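Local coordinates for phosphoethanolamine N-methyltransferase 1 (Haemonchus contortus, PDB 4KRG), which catalyses the S-adenosylmethionine-dependent methylation of phosphoethanolamine in nematode phosphocholine biosynthesis, at residues S314-L317 / A318-T322; L339-A342 / N343-D347; V219-Y222 / I223-C226; A440-S443 / F444-H448. All coordinates share one frame; numbering follows the deposited sequence.

Interaction 1 (S314-L317 / A318-T322). With BOG (octyl beta-D-glucopyranoside), chain F.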
# COMPACT_ATOMS: atom_id res chain seq x y z
N SER A 314 17.17 -3.99 -1.96
CA SER A 314 16.58 -5.10 -1.24
C SER A 314 16.58 -6.39 -2.04
O SER A 314 16.65 -7.49 -1.48
CB SER A 314 15.17 -4.74 -0.77
OG SER A 314 15.22 -3.78 0.27
N HIS A 315 16.51 -6.27 -3.36
CA HIS A 315 16.59 -7.45 -4.20
C HIS A 315 17.97 -8.07 -4.14
O HIS A 315 18.09 -9.29 -4.03
CB HIS A 315 16.15 -7.15 -5.63
CG HIS A 315 14.67 -7.18 -5.82
ND1 HIS A 315 13.87 -6.06 -5.68
CD2 HIS A 315 13.83 -8.21 -6.09
CE1 HIS A 315 12.61 -6.40 -5.87
NE2 HIS A 315 12.55 -7.69 -6.12
N LEU A 316 19.00 -7.25 -4.18
CA LEU A 316 20.36 -7.75 -4.06
C LEU A 316 20.61 -8.32 -2.66
O LEU A 316 21.30 -9.32 -2.50
CB LEU A 316 21.37 -6.65 -4.38
CG LEU A 316 22.83 -7.08 -4.28
CD1 LEU A 316 23.13 -8.12 -5.35
CD2 LEU A 316 23.74 -5.88 -4.42
N LEU A 317 20.02 -7.67 -1.66
CA LEU A 317 20.11 -8.17 -0.30
C LEU A 317 19.56 -9.59 -0.22
O LEU A 317 20.27 -10.50 0.19
CB LEU A 317 19.34 -7.25 0.65
CG LEU A 317 19.60 -7.50 2.13
CD1 LEU A 317 21.05 -7.26 2.45
CD2 LEU A 317 18.72 -6.58 2.97
N ALA A 318 18.32 -9.77 -0.64
CA ALA A 318 17.69 -11.09 -0.63
C ALA A 318 18.48 -12.11 -1.45
O ALA A 318 18.56 -13.28 -1.08
CB ALA A 318 16.28 -11.00 -1.14
N GLU A 319 19.04 -11.68 -2.57
CA GLU A 319 19.79 -12.61 -3.42
C GLU A 319 21.08 -13.07 -2.77
O GLU A 319 21.34 -14.26 -2.67
CB GLU A 319 20.11 -11.98 -4.78
CG GLU A 319 20.93 -12.91 -5.66
CD GLU A 319 21.42 -12.27 -6.94
OE1 GLU A 319 21.54 -11.03 -6.97
OE2 GLU A 319 21.68 -13.01 -7.90
N LYS A 320 21.88 -12.11 -2.32
CA LYS A 320 23.21 -12.40 -1.80
C LYS A 320 23.20 -13.09 -0.45
O LYS A 320 24.10 -13.87 -0.14
CB LYS A 320 24.05 -11.13 -1.74
CG LYS A 320 24.48 -10.59 -3.09
CD LYS A 320 25.42 -11.57 -3.81
CE LYS A 320 25.90 -11.00 -5.13
NZ LYS A 320 26.52 -12.04 -5.98
N PHE A 321 22.20 -12.82 0.38
CA PHE A 321 22.17 -13.42 1.71
C PHE A 321 21.07 -14.47 1.90
O PHE A 321 20.87 -14.96 3.00
CB PHE A 321 22.12 -12.34 2.79
CG PHE A 321 23.34 -11.46 2.79
CD1 PHE A 321 24.55 -11.94 3.27
CD2 PHE A 321 23.28 -10.17 2.30
CE1 PHE A 321 25.68 -11.14 3.26
CE2 PHE A 321 24.40 -9.36 2.29
CZ PHE A 321 25.61 -9.84 2.77
N THR A 322 20.41 -14.83 0.80
CA THR A 322 19.33 -15.82 0.81
C THR A 322 18.37 -15.54 1.93
O THR A 322 18.06 -16.43 2.72
CB THR A 322 19.87 -17.25 0.96
OG1 THR A 322 20.47 -17.40 2.25
CG2 THR A 322 20.89 -17.54 -0.11
C1 BOG F . 27.60 -12.69 0.14
O1 BOG F . 28.07 -11.72 -0.74
C2 BOG F . 27.52 -14.03 -0.59
O2 BOG F . 26.54 -13.93 -1.61
C3 BOG F . 27.19 -15.16 0.32
O3 BOG F . 27.28 -16.40 -0.43
C4 BOG F . 28.10 -15.22 1.51
O4 BOG F . 27.63 -16.21 2.44
C5 BOG F . 28.17 -13.89 2.24
O5 BOG F . 28.50 -12.76 1.33
C6 BOG F . 29.21 -13.98 3.27
O6 BOG F . 28.62 -13.71 4.51
C1' BOG F . 27.37 -10.48 -0.63
C2' BOG F . 27.82 -9.50 -1.76
C3' BOG F . 27.30 -8.08 -1.52
C4' BOG F . 25.94 -7.88 -1.21
C5' BOG F . 25.49 -6.71 -0.29
C6' BOG F . 24.33 -5.91 -0.90
C7' BOG F . 23.77 -4.81 0.04
C8' BOG F . 22.32 -4.53 -0.21
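Leu317 and Phe321 meet one turn apart on helix 314-321, the crossover helix of a beta-alpha-beta unit between the parallel strands 297-302 and 324-329. This buried side is the tight one. CG of Leu317 stands anti to the backbone N (chi1 -168°), which carries CD1 toward the Phe321 ring, where it comes obliquely to 3.7 Å from CD2. The Leu317 side chain also packs on Ala298 and Val300 of strand 297-302 and Val325 of strand 324-329, so the leucine joins both strands to the helix. Ala318 adds its methyl group against Val325 and Val350. The same leucine and phenylalanine are joined by a backbone bond, Phe321 N to Leu317 O, 3.0 Å.

The outward side is looser. CD1 of Leu316 touches CG of Lys320 at 3.6 Å, and OE1 of Glu319 lies 3.7 Å from the same methyl group, a van der Waals approach by an exposed carboxylate. The lysine is bent at chi2 (-65°), which brings its CE back to about 4.0 Å from Leu316 CD1. A molecule of octyl glucoside lies against Leu316, Lys320 and Phe321: its alkyl atom C6' is 3.6 Å from Leu316 CD2, while C5' approaches the Phe321 ring at CE2. Its sugar sits beside the 320-321 backbone, where hydroxyl O2 donates a hydrogen bond of 2.8 Å to the backbone O of Lys320.

Interaction 2 (L339-A342 / N343-D347)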
# COMPACT_ATOMS: atom_id res chain seq x y z
N LEU A 339 7.35 -1.33 -6.38
CA LEU A 339 6.40 -2.36 -6.80
C LEU A 339 6.63 -2.77 -8.25
O LEU A 339 6.53 -3.94 -8.61
CB LEU A 339 4.94 -1.91 -6.59
CG LEU A 339 4.44 -1.80 -5.15
CD1 LEU A 339 2.93 -1.60 -5.10
CD2 LEU A 339 4.83 -3.02 -4.36
N THR A 340 6.95 -1.79 -9.10
CA THR A 340 7.26 -2.08 -10.49
C THR A 340 8.46 -3.02 -10.58
O THR A 340 8.42 -4.04 -11.27
CB THR A 340 7.50 -0.79 -11.27
OG1 THR A 340 6.30 -0.01 -11.23
CG2 THR A 340 7.86 -1.10 -12.71
N LYS A 341 9.52 -2.70 -9.86
CA LYS A 341 10.69 -3.56 -9.81
C LYS A 341 10.34 -4.96 -9.29
O LYS A 341 10.75 -5.96 -9.87
CB LYS A 341 11.81 -2.94 -8.96
CG LYS A 341 13.07 -3.79 -8.96
CD LYS A 341 14.19 -3.24 -8.09
CE LYS A 341 15.38 -4.20 -8.15
NZ LYS A 341 16.62 -3.75 -7.44
N ALA A 342 9.55 -5.02 -8.22
CA ALA A 342 9.18 -6.30 -7.61
C ALA A 342 8.46 -7.22 -8.60
O ALA A 342 8.72 -8.42 -8.63
CB ALA A 342 8.33 -6.08 -6.35
N ASN A 343 7.57 -6.66 -9.42
CA ASN A 343 6.84 -7.47 -10.38
C ASN A 343 7.71 -7.99 -11.51
O ASN A 343 7.46 -9.07 -12.04
CB ASN A 343 5.67 -6.68 -10.97
CG ASN A 343 4.37 -7.01 -10.31
OD1 ASN A 343 4.32 -7.32 -9.12
ND2 ASN A 343 3.29 -6.95 -11.08
N ASN A 344 8.72 -7.22 -11.89
CA ASN A 344 9.61 -7.66 -12.94
C ASN A 344 10.62 -8.69 -12.45
O ASN A 344 10.93 -9.64 -13.16
CB ASN A 344 10.28 -6.46 -13.61
CG ASN A 344 9.29 -5.63 -14.43
OD1 ASN A 344 8.41 -6.18 -15.11
ND2 ASN A 344 9.42 -4.31 -14.35
N GLN A 345 11.11 -8.53 -11.23
CA GLN A 345 12.08 -9.48 -10.68
C GLN A 345 11.44 -10.81 -10.28
O GLN A 345 12.02 -11.87 -10.49
CB GLN A 345 12.83 -8.87 -9.50
CG GLN A 345 13.55 -7.58 -9.85
CD GLN A 345 14.62 -7.77 -10.91
OE1 GLN A 345 15.34 -8.77 -10.90
NE2 GLN A 345 14.73 -6.81 -11.82
N LYS A 346 10.24 -10.75 -9.71
CA LYS A 346 9.55 -11.95 -9.26
C LYS A 346 10.38 -12.79 -8.29
O LYS A 346 10.51 -14.00 -8.47
CB LYS A 346 9.09 -12.80 -10.45
CG LYS A 346 8.21 -12.02 -11.41
CD LYS A 346 7.52 -12.92 -12.43
CE LYS A 346 6.72 -12.08 -13.43
NZ LYS A 346 7.58 -11.09 -14.14
N ASP A 347 10.94 -12.13 -7.28
CA ASP A 347 11.56 -12.79 -6.14
C ASP A 347 10.61 -12.61 -4.96
O ASP A 347 10.52 -11.51 -4.39
CB ASP A 347 12.92 -12.17 -5.80
CG ASP A 347 13.65 -12.93 -4.70
OD1 ASP A 347 12.99 -13.64 -3.92
OD2 ASP A 347 14.90 -12.81 -4.62
O HOH W 1 10.36 -9.15 -6.37
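Lys341 and Gln345 touch one turn apart through their CG atoms, 3.9 Å from each other. Gln345 CG also lies 3.2 Å from Lys341 O, the carbonyl oxygen that accepts the backbone N-H of Gln345 in a bond of 2.9 Å. On the neighbouring flank Thr340 and Asn344 run side by side, the threonine methyl CG2 3.9 Å from ND2 of the amide. Here CG2 is anti to the backbone N, which leaves OG1 beside that nitrogen, where it is hydrogen-bonded to NH2 of Arg230.

At the helix end Ala342 O serves two donors, Lys346 N at 3.0 Å and a water at 2.9 Å. The water in turn accepts from Asp347 N, 3.2 Å away, and so carries the hydrogen bonding past the last turn. Lys346, which leaves helical geometry with positive phi, folds its side chain back: chi4 of 58° brings NZ to 2.9 Å from Asn343 O, in the carbonyl plane.

Farther out, Asn343 is fixed by Trp229, whose backbone N donates to OD1, with weak hydrogen bonds from ND2 to Glu164 OE2 and Asn228 OD1. Asp347 makes a salt bridge to Arg349 just beyond. These contacts belong to the last turns of helix 332-345, the connecting helix of a Rossmann-like beta-alpha-beta unit between strands 324-329 and 350-354.

Interaction 3 (V219-Y222 / I223-C226); sequences VPTY and IRRC
With SG of Cys226 anti to its own carbonyl carbon (chi1 -54°) and chi1 of Tyr222 at -86°, the sulfur comes obliquely up to the tyrosine ring one turn earlier on helix 220-226. The result is a sulfur-aromatic contact: SG lies 4.4 Å from the ring centroid, 43° off the ring normal, and comes nearest to CD1, at 3.6 Å. This short helix connects the antiparallel strands 208-218 and 231-240, with Val219 at its N-cap position and Pro220 opening the first turn.

The outer side is carried by Arg224. A bend at chi3 folds its guanidinium back over the first turn, where Thr221 CA lies over one face and Pro220 CB sits at the edge, near the plane of the group. The exposed arginine thus lies along the backbone of its own helix. Arg224 N donates to Pro220 O at 3.0 Å, the straightest of the bonds between the two segments, whereas the Cys226 N bond to Tyr222 O is weak.

Thr221 points its hydroxyl to helix 38-50, hydrogen-bonding to Asp48 and Ser44. Tyr222 is buried against Arg159, Trp129 and Ser166; the last two line the phosphoethanolamine pocket, and the tyrosine side chain is about 6 Å from the bound ligand, which places it in a second shell behind that site. At the surface, the bend of Arg224 sets NH1 3.5 Å from CB of Pro220.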
# COMPACT_ATOMS: atom_id res chain seq x y z
N VAL A 219 -1.18 -7.78 -1.29
CA VAL A 219 -1.89 -8.95 -0.79
C VAL A 219 -1.00 -10.18 -0.93
O VAL A 219 -0.60 -10.53 -2.05
CB VAL A 219 -3.19 -9.15 -1.59
CG1 VAL A 219 -3.92 -10.41 -1.11
CG2 VAL A 219 -4.08 -7.93 -1.46
N PRO A 220 -0.65 -10.83 0.20
CA PRO A 220 0.31 -11.94 0.22
C PRO A 220 0.02 -13.07 -0.76
O PRO A 220 0.93 -13.52 -1.45
CB PRO A 220 0.23 -12.44 1.67
CG PRO A 220 -0.11 -11.22 2.44
CD PRO A 220 -1.06 -10.44 1.56
N THR A 221 -1.23 -13.51 -0.83
CA THR A 221 -1.64 -14.57 -1.75
C THR A 221 -1.32 -14.28 -3.22
O THR A 221 -0.96 -15.18 -3.98
CB THR A 221 -3.14 -14.84 -1.61
OG1 THR A 221 -3.42 -15.25 -0.26
CG2 THR A 221 -3.60 -15.93 -2.56
N TYR A 222 -1.44 -13.02 -3.62
CA TYR A 222 -1.17 -12.65 -5.00
C TYR A 222 0.32 -12.56 -5.32
O TYR A 222 0.72 -12.70 -6.47
CB TYR A 222 -1.93 -11.39 -5.40
CG TYR A 222 -3.31 -11.75 -5.89
CD1 TYR A 222 -3.55 -12.00 -7.23
CD2 TYR A 222 -4.36 -11.91 -5.00
CE1 TYR A 222 -4.80 -12.36 -7.68
CE2 TYR A 222 -5.63 -12.27 -5.44
CZ TYR A 222 -5.84 -12.49 -6.78
OH TYR A 222 -7.08 -12.85 -7.24
N ILE A 223 1.14 -12.35 -4.30
CA ILE A 223 2.57 -12.46 -4.52
C ILE A 223 2.95 -13.93 -4.62
O ILE A 223 3.61 -14.34 -5.58
CB ILE A 223 3.38 -11.77 -3.41
CG1 ILE A 223 3.15 -10.26 -3.45
CG2 ILE A 223 4.86 -12.10 -3.56
CD1 ILE A 223 3.80 -9.51 -2.32
N ARG A 224 2.54 -14.74 -3.65
CA ARG A 224 2.98 -16.13 -3.59
C ARG A 224 2.53 -16.95 -4.77
O ARG A 224 3.29 -17.75 -5.31
CB ARG A 224 2.51 -16.82 -2.31
CG ARG A 224 3.11 -16.28 -1.04
CD ARG A 224 2.88 -17.26 0.10
NE ARG A 224 1.49 -17.72 0.15
CZ ARG A 224 0.51 -17.03 0.71
NH1 ARG A 224 0.77 -15.85 1.26
NH2 ARG A 224 -0.72 -17.51 0.73
N ARG A 225 1.28 -16.76 -5.18
CA ARG A 225 0.69 -17.63 -6.19
C ARG A 225 0.55 -17.00 -7.57
O ARG A 225 0.40 -17.72 -8.56
CB ARG A 225 -0.66 -18.15 -5.70
CG ARG A 225 -0.53 -18.93 -4.42
CD ARG A 225 -1.83 -19.52 -3.96
NE ARG A 225 -1.64 -20.35 -2.77
CZ ARG A 225 -2.01 -21.62 -2.67
NH1 ARG A 225 -2.63 -22.21 -3.67
NH2 ARG A 225 -1.78 -22.29 -1.55
N CYS A 226 0.62 -15.68 -7.65
CA CYS A 226 0.46 -15.00 -8.93
C CYS A 226 1.64 -14.11 -9.30
O CYS A 226 1.60 -13.41 -10.31
CB CYS A 226 -0.84 -14.19 -8.93
SG CYS A 226 -2.30 -15.16 -8.50

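Interaction 4 (A440-S443 / F444-H448); sequences AEVS and FIKDH
Ile445 lies alongside Glu441, one turn earlier on helix 434-448, and each of its atoms on the way out leans on that residue. CB is 3.6 Å from Glu441 O, the oxygen that takes the backbone N-H of Ile445. CG1, set beside the backbone N by a chi1 of -82°, stays 3.6 Å from the same carbonyl oxygen. The end methyl CD1 lies 3.9 Å from Glu441 O and 4.1 Å from Glu441 CG, and the isoleucine continues onto Val452. Glu441 extends past this apolar contact to Ser455, whose backbone N donates a hydrogen bond to OE2; OE1 of the buried carboxylate is hydrogen-bonded as well.

On the next flank Phe444 packs its CB 3.4 Å from Ala440 O, while Glu441 O lies at the ring edge. The outward face is thinner: Lys446 CG rests 3.2 Å from Val442 O, and the bend at chi2 then brings CE to 4.2 Å from the valine methyl CG2 before NZ leads off.

The last turn has an added tie. Phe444 O accepts from both the backbone N and ND1 of His448, the latter at 2.8 Å and close to the imidazole plane. NE2 accepts from Lys275 N, consistent with a neutral ring protonated at ND1. Asp447 makes a salt bridge through OD1 with Lys275 NZ and a hydrogen bond between OD2 and Tyr276 OH. The helix joins strands 428-432 and 458-465; the latter runs antiparallel between strands 400-408 and 428-432, the strand order characteristic of the class I methyltransferase fold.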
# COMPACT_ATOMS: atom_id res chain seq x y z
N ALA A 440 31.06 6.03 -5.72
CA ALA A 440 29.99 5.11 -6.10
C ALA A 440 28.78 5.85 -6.66
O ALA A 440 28.17 5.41 -7.63
CB ALA A 440 29.60 4.23 -4.92
N GLU A 441 28.42 6.98 -6.05
CA GLU A 441 27.27 7.74 -6.54
C GLU A 441 27.51 8.29 -7.95
O GLU A 441 26.62 8.22 -8.80
CB GLU A 441 26.86 8.88 -5.59
CG GLU A 441 25.57 9.56 -6.06
CD GLU A 441 24.96 10.51 -5.06
OE1 GLU A 441 25.55 10.72 -3.98
OE2 GLU A 441 23.86 11.05 -5.35
N VAL A 442 28.70 8.82 -8.21
CA VAL A 442 28.98 9.33 -9.55
C VAL A 442 29.00 8.20 -10.59
O VAL A 442 28.46 8.35 -11.69
CB VAL A 442 30.26 10.21 -9.62
CG1 VAL A 442 31.53 9.36 -9.63
CG2 VAL A 442 30.22 11.10 -10.84
N SER A 443 29.56 7.05 -10.22
CA SER A 443 29.62 5.90 -11.12
C SER A 443 28.22 5.46 -11.49
O SER A 443 27.95 5.09 -12.63
CB SER A 443 30.35 4.73 -10.47
OG SER A 443 31.73 5.03 -10.25
N PHE A 444 27.33 5.51 -10.51
CA PHE A 444 25.94 5.08 -10.68
C PHE A 444 25.16 6.02 -11.60
O PHE A 444 24.37 5.59 -12.43
CB PHE A 444 25.28 4.99 -9.31
CG PHE A 444 23.78 4.96 -9.35
CD1 PHE A 444 23.10 3.76 -9.51
CD2 PHE A 444 23.05 6.13 -9.19
CE1 PHE A 444 21.71 3.74 -9.53
CE2 PHE A 444 21.66 6.11 -9.22
CZ PHE A 444 20.99 4.92 -9.38
N ILE A 445 25.37 7.32 -11.43
CA ILE A 445 24.66 8.32 -12.23
C ILE A 445 25.08 8.30 -13.70
O ILE A 445 24.24 8.35 -14.61
CB ILE A 445 24.86 9.72 -11.62
CG1 ILE A 445 23.88 9.94 -10.47
CG2 ILE A 445 24.70 10.81 -12.66
CD1 ILE A 445 24.22 11.15 -9.61
N LYS A 446 26.38 8.20 -13.94
CA LYS A 446 26.90 8.17 -15.30
C LYS A 446 26.44 6.90 -16.01
O LYS A 446 26.10 6.93 -17.19
CB LYS A 446 28.43 8.21 -15.28
CG LYS A 446 29.02 9.44 -14.61
CD LYS A 446 28.76 10.70 -15.41
CE LYS A 446 29.62 11.85 -14.89
NZ LYS A 446 29.45 13.09 -15.70
N ASP A 447 26.43 5.80 -15.27
CA ASP A 447 26.08 4.48 -15.79
C ASP A 447 24.63 4.42 -16.24
O ASP A 447 24.30 3.72 -17.19
CB ASP A 447 26.32 3.43 -14.71
CG ASP A 447 26.20 2.02 -15.24
OD1 ASP A 447 26.20 1.82 -16.47
OD2 ASP A 447 26.13 1.10 -14.40
N HIS A 448 23.78 5.15 -15.53
CA HIS A 448 22.35 5.19 -15.84
C HIS A 448 21.97 6.42 -16.66
O HIS A 448 20.79 6.60 -16.99
CB HIS A 448 21.52 5.10 -14.56
CG HIS A 448 21.61 3.78 -13.87
ND1 HIS A 448 22.62 3.45 -12.98
CD2 HIS A 448 20.83 2.67 -13.95
CE1 HIS A 448 22.46 2.24 -12.55
NE2 HIS A 448 21.37 1.72 -13.11

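How the interactions relate
From the N terminus the order is interaction 3, interaction 1, interaction 2 and interaction 4. Each closes single helical turns within one helix, so the four follow in series and none nests in or crosses another. Interaction 3 belongs to the connection between strands 208-218 and 231-240, near the phosphoethanolamine site. Interactions 1 and 2 sit on successive helices and touch through His315, whose ND1 is 3.4 Å from Lys341 CE and NE2 is 3.6 Å from Gln345 CB. Interaction 2 approaches interaction 3 to about 6 Å between nearest atoms, without contact. Interaction 4 lies farthest out, on the helix between strands 428-432 and 458-465, its centre about 34 Å from that of interaction 3.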